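Local structure of KLLA0E08119p (Kluyveromyces lactis, 3VA7) at residues A43-K48 against D336-M341; N822-V827 against K837-Q842. The protein probably carboxylates urea with ATP and bicarbonate by way of its biotin, this chain comprising the biotin carboxylase, carboxyltransferase and biotin-carrier parts of the larger enzyme. All coordinates share one frame; numbering follows the deposited sequence.

Interaction 1: residues A43-K48 against D336-M341; sequences AVRIMK and DLVEWM
Arg45 and Val338 carry this contact together, where helix 40-53 meets the start of helix 337-345; the axes of the two short segments approach to 10.0 Å, with N-to-C directions 70° apart. The arginine's CG lies opposite the backbone N (chi1 176°), and a bend at chi2 swings the guanidinium over to Asp336. There NH2 makes a salt bridge to OD2, the N to O distance between Arg45 NH2 and Asp336 OD2 being 2.6 Å. The carboxylate oxygen lies near the guanidinium plane, yet the nitrogen stands above the carboxylate plane. From the opposite face of that plane Glu339 N also bonds to Asp336 OD2, at 3.1 Å, so one oxygen both N-caps the helix and receives the arginine. Val338 CG2 sits over the centre of one guanidinium face, 3.5 Å from Arg45 CZ. Arg45 NE bonds to His326, NH1 to Thr49, and NH2 has a second salt bridge to Glu330, while Asp336 OD1 pairs with Arg52. Replacing Arg45 by an alanine would probably cost Asp336 OD2 and Glu330 the cation they share, leaving Asp336 to Arg52 and opening a gap over Val338. Helix 40-53 is the crossover between the neighbouring parallel strands 33-36 and 56-61 of the biotin carboxylase N-terminal region, while Leu337 on the partner helix packs on strand 235-244 of the large antiparallel sheet. One residue on, Ile46 crosses Val338 at about a right angle, its CG1 3.8 Å from Val338 CG2. The same isoleucine touches Ile36 of strand 33-36.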
# COMPACT_ATOMS: atom_id res chain seq x y z
N ALA A 43 27.05 6.78 5.89
CA ALA A 43 27.11 8.11 5.31
C ALA A 43 26.33 9.09 6.22
O ALA A 43 26.85 10.18 6.59
CB ALA A 43 26.60 8.11 3.91
N VAL A 44 25.11 8.67 6.61
CA VAL A 44 24.29 9.48 7.44
C VAL A 44 25.00 9.77 8.77
O VAL A 44 24.95 10.91 9.29
CB VAL A 44 22.90 8.84 7.69
CG1 VAL A 44 22.14 9.63 8.75
CG2 VAL A 44 22.07 8.76 6.39
N ARG A 45 25.67 8.77 9.34
CA ARG A 45 26.30 9.00 10.63
C ARG A 45 27.53 9.93 10.52
O ARG A 45 27.74 10.76 11.42
CB ARG A 45 26.62 7.68 11.35
CG ARG A 45 27.39 7.86 12.69
CD ARG A 45 28.80 7.39 12.55
NE ARG A 45 29.70 7.70 13.65
CZ ARG A 45 30.08 8.93 14.01
NH1 ARG A 45 29.62 10.00 13.38
NH2 ARG A 45 30.95 9.09 14.99
N ILE A 46 28.31 9.84 9.43
CA ILE A 46 29.50 10.65 9.27
C ILE A 46 29.00 12.05 9.12
O ILE A 46 29.54 12.99 9.73
CB ILE A 46 30.36 10.20 8.05
CG1 ILE A 46 31.21 8.98 8.41
CG2 ILE A 46 31.24 11.29 7.49
CD1 ILE A 46 31.63 8.11 7.17
N MET A 47 27.94 12.22 8.35
CA MET A 47 27.37 13.58 8.19
C MET A 47 26.87 14.28 9.45
O MET A 47 26.92 15.51 9.52
CB MET A 47 26.27 13.60 7.12
CG MET A 47 26.83 13.24 5.74
SD MET A 47 25.55 13.02 4.50
CE MET A 47 26.56 12.38 3.15
N LYS A 48 26.39 13.53 10.46
CA LYS A 48 25.94 14.21 11.68
C LYS A 48 27.13 14.87 12.33
O LYS A 48 27.03 16.00 12.83
CB LYS A 48 25.34 13.26 12.72
CG LYS A 48 24.04 12.66 12.36
CD LYS A 48 23.23 12.31 13.63
CE LYS A 48 24.07 12.24 14.96
NZ LYS A 48 23.22 12.46 16.22
N ASP A 336 33.55 10.70 19.93
CA ASP A 336 33.05 10.60 18.60
C ASP A 336 34.28 10.19 17.75
O ASP A 336 35.14 11.03 17.43
CB ASP A 336 32.43 11.94 18.19
CG ASP A 336 31.97 11.97 16.73
OD1 ASP A 336 31.20 12.91 16.41
OD2 ASP A 336 32.39 11.10 15.90
N LEU A 337 34.32 8.91 17.38
CA LEU A 337 35.42 8.34 16.59
C LEU A 337 35.63 8.97 15.19
O LEU A 337 36.76 9.27 14.83
CB LEU A 337 35.24 6.83 16.48
CG LEU A 337 35.34 6.11 17.83
CD1 LEU A 337 35.23 4.63 17.49
CD2 LEU A 337 36.69 6.42 18.66
N VAL A 338 34.57 9.20 14.43
CA VAL A 338 34.66 10.02 13.20
C VAL A 338 35.32 11.37 13.46
O VAL A 338 36.11 11.81 12.66
CB VAL A 338 33.29 10.15 12.45
CG1 VAL A 338 33.29 11.26 11.35
CG2 VAL A 338 32.85 8.81 11.87
N GLU A 339 34.99 12.03 14.56
CA GLU A 339 35.58 13.37 14.82
C GLU A 339 37.11 13.20 14.94
O GLU A 339 37.86 13.90 14.25
CB GLU A 339 35.06 13.98 16.12
CG GLU A 339 35.72 15.34 16.44
CD GLU A 339 35.24 15.98 17.74
OE1 GLU A 339 35.84 17.01 18.16
OE2 GLU A 339 34.30 15.45 18.36
N TRP A 340 37.52 12.27 15.80
CA TRP A 340 38.91 11.88 15.95
C TRP A 340 39.57 11.57 14.61
O TRP A 340 40.58 12.15 14.29
CB TRP A 340 39.00 10.69 16.87
CG TRP A 340 39.09 11.08 18.29
CD1 TRP A 340 38.22 11.90 19.00
CD2 TRP A 340 40.12 10.70 19.20
NE1 TRP A 340 38.67 12.05 20.31
CE2 TRP A 340 39.82 11.31 20.46
CE3 TRP A 340 41.28 9.90 19.09
CZ2 TRP A 340 40.64 11.13 21.59
CZ3 TRP A 340 42.07 9.70 20.20
CH2 TRP A 340 41.76 10.32 21.43
N MET A 341 39.00 10.68 13.82
CA MET A 341 39.56 10.39 12.53
C MET A 341 39.80 11.71 11.76
O MET A 341 40.89 11.94 11.23
CB MET A 341 38.61 9.51 11.72
CG MET A 341 38.44 8.05 12.25
SD MET A 341 37.29 7.08 11.24
CE MET A 341 37.96 7.15 9.60

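Interaction 2: residues N822-V827 against K837-Q842; sequences NPILAV and KVTYRQ
The pairing of Pro823 to Val827 with Lys837 to Gln842 is an antiparallel beta ladder broken by a bulge, at the margin of a five-stranded sheet in the carboxyltransferase part. The strand directions differ by 166°. Gln842 N donates to Pro823 O at 2.9 Å, and Leu825 N donates to Tyr840 O at 2.8 Å. Past the bulge, Tyr840 N reaches Ala826 O at 3.0 Å. Ile824 and Arg841 form a non-hydrogen-bonded pair, whereas Ala826 and Tyr840 form a hydrogen-bonded one; the extra residue, Leu825, has a helical-type backbone (psi -34°) and turns its side chain toward the second strand. Its CD1 packs 3.9 Å from Gln842 CB, the two side chains crossing at about a right angle. Before the strand begins, Asn822 OD1 accepts from Ile824 N in an Asx turn.

On the face bearing Ile824, Val827, Thr839 and Arg841, Ile824 runs alongside Arg841, where a bend at chi3 (93°) turns the guanidinium so that Ile824 CG1 lies over one face, 3.7 Å from Arg841 NH2. The CG2 branch of Ile824 meets Thr839 CG2 at 4.1 Å. The polar end of Arg841 is held by Pro671 O, Glu851 and Asp676; the amide of Gln842 bonds to Cys669 O and Gln901. On the other face, Ala826 CB approaches Tyr840 CD1 at 4.4 Å, and the tyrosine packs against Leu905 and Ile909 of helix 901-912. Together the strands make a bulged beta hairpin whose first strand, 824-828, edges the sheet and whose second pairs onward with strand 847-852, forming a three-strand beta meander in the carboxyltransferase part, its second strand within the subdomain C and D region.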
# COMPACT_ATOMS: atom_id res chain seq x y z
N ASN A 822 -41.92 2.89 -3.54
CA ASN A 822 -41.38 4.16 -3.98
C ASN A 822 -40.18 4.61 -3.14
O ASN A 822 -40.30 4.75 -1.94
CB ASN A 822 -42.48 5.19 -3.87
CG ASN A 822 -42.13 6.48 -4.48
OD1 ASN A 822 -41.02 6.96 -4.32
ND2 ASN A 822 -43.06 7.06 -5.20
N PRO A 823 -39.01 4.86 -3.76
CA PRO A 823 -37.84 5.18 -2.94
C PRO A 823 -37.85 6.62 -2.44
O PRO A 823 -37.01 7.00 -1.58
CB PRO A 823 -36.69 5.01 -3.91
CG PRO A 823 -37.28 5.24 -5.29
CD PRO A 823 -38.75 4.92 -5.21
N ILE A 824 -38.76 7.43 -2.98
CA ILE A 824 -38.82 8.85 -2.61
C ILE A 824 -39.56 9.05 -1.29
O ILE A 824 -40.76 8.89 -1.21
CB ILE A 824 -39.41 9.73 -3.72
CG1 ILE A 824 -38.52 9.62 -4.95
CG2 ILE A 824 -39.53 11.21 -3.25
CD1 ILE A 824 -39.27 9.99 -6.20
N LEU A 825 -38.81 9.41 -0.27
CA LEU A 825 -39.30 9.44 1.08
C LEU A 825 -40.03 10.74 1.38
O LEU A 825 -41.00 10.71 2.11
CB LEU A 825 -38.16 9.22 2.06
CG LEU A 825 -37.54 7.82 2.15
CD1 LEU A 825 -36.29 7.82 2.95
CD2 LEU A 825 -38.51 6.87 2.76
N ALA A 826 -39.60 11.86 0.80
CA ALA A 826 -40.30 13.14 0.90
C ALA A 826 -39.68 14.14 -0.04
O ALA A 826 -38.49 14.08 -0.30
CB ALA A 826 -40.25 13.69 2.30
N VAL A 827 -40.51 15.09 -0.51
CA VAL A 827 -40.04 16.18 -1.33
C VAL A 827 -40.38 17.51 -0.67
O VAL A 827 -41.57 17.78 -0.46
CB VAL A 827 -40.74 16.20 -2.71
CG1 VAL A 827 -40.24 17.43 -3.59
CG2 VAL A 827 -40.62 14.86 -3.42
N LYS A 837 -35.53 22.90 -3.97
CA LYS A 837 -36.25 21.74 -3.62
C LYS A 837 -35.28 20.67 -3.09
O LYS A 837 -34.09 20.65 -3.42
CB LYS A 837 -37.12 21.32 -4.82
CG LYS A 837 -36.98 19.94 -5.35
CD LYS A 837 -37.36 19.96 -6.81
CE LYS A 837 -37.38 18.59 -7.40
NZ LYS A 837 -38.75 18.13 -7.18
N VAL A 838 -35.82 19.85 -2.20
CA VAL A 838 -35.09 18.84 -1.55
C VAL A 838 -35.83 17.56 -1.77
O VAL A 838 -37.07 17.50 -1.60
CB VAL A 838 -34.97 19.10 -0.08
CG1 VAL A 838 -33.98 18.10 0.52
CG2 VAL A 838 -34.49 20.58 0.19
N THR A 839 -35.08 16.55 -2.21
CA THR A 839 -35.60 15.21 -2.42
C THR A 839 -34.81 14.24 -1.58
O THR A 839 -33.60 14.17 -1.68
CB THR A 839 -35.53 14.86 -3.88
OG1 THR A 839 -36.07 15.96 -4.61
CG2 THR A 839 -36.35 13.58 -4.20
N TYR A 840 -35.54 13.50 -0.74
CA TYR A 840 -35.00 12.55 0.18
C TYR A 840 -35.28 11.16 -0.39
O TYR A 840 -36.45 10.79 -0.60
CB TYR A 840 -35.65 12.75 1.54
CG TYR A 840 -35.34 14.10 2.20
CD1 TYR A 840 -36.18 15.23 2.04
CD2 TYR A 840 -34.20 14.25 2.98
CE1 TYR A 840 -35.87 16.46 2.65
CE2 TYR A 840 -33.90 15.46 3.61
CZ TYR A 840 -34.72 16.57 3.43
OH TYR A 840 -34.34 17.76 4.08
N ARG A 841 -34.20 10.40 -0.67
CA ARG A 841 -34.35 9.05 -1.21
C ARG A 841 -33.75 8.00 -0.29
O ARG A 841 -32.69 8.18 0.34
CB ARG A 841 -33.79 8.89 -2.63
CG ARG A 841 -33.99 10.07 -3.51
CD ARG A 841 -33.32 9.98 -4.87
NE ARG A 841 -34.30 9.44 -5.77
CZ ARG A 841 -34.87 10.15 -6.71
NH1 ARG A 841 -34.53 11.42 -6.86
NH2 ARG A 841 -35.77 9.58 -7.49
N GLN A 842 -34.51 6.92 -0.16
CA GLN A 842 -34.07 5.83 0.61
C GLN A 842 -32.92 5.19 -0.16
O GLN A 842 -33.08 4.87 -1.33
CB GLN A 842 -35.23 4.85 0.69
CG GLN A 842 -34.86 3.50 1.27
CD GLN A 842 -36.09 2.62 1.41
OE1 GLN A 842 -36.50 2.26 2.52
NE2 GLN A 842 -36.70 2.30 0.28

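Interactions 1 and 2 belong to different catalytic parts of the chain and lie on opposite sides of its centre, about 70 Å apart between centres, with no element in common. Interaction 1, the more deeply buried, brings together helices 288 residues apart and relies on a charged side-chain pair and a little apolar packing, with no backbone bond across it. Interaction 2 is local, between strands of one hairpin; main-chain hydrogen bonds set its register, and its second strand is buried while much of the first is more exposed. In both an arginine guanidinium has an aliphatic group over one face, but only Arg45 forms a salt bridge across the contact; Arg841 turns its charge elsewhere.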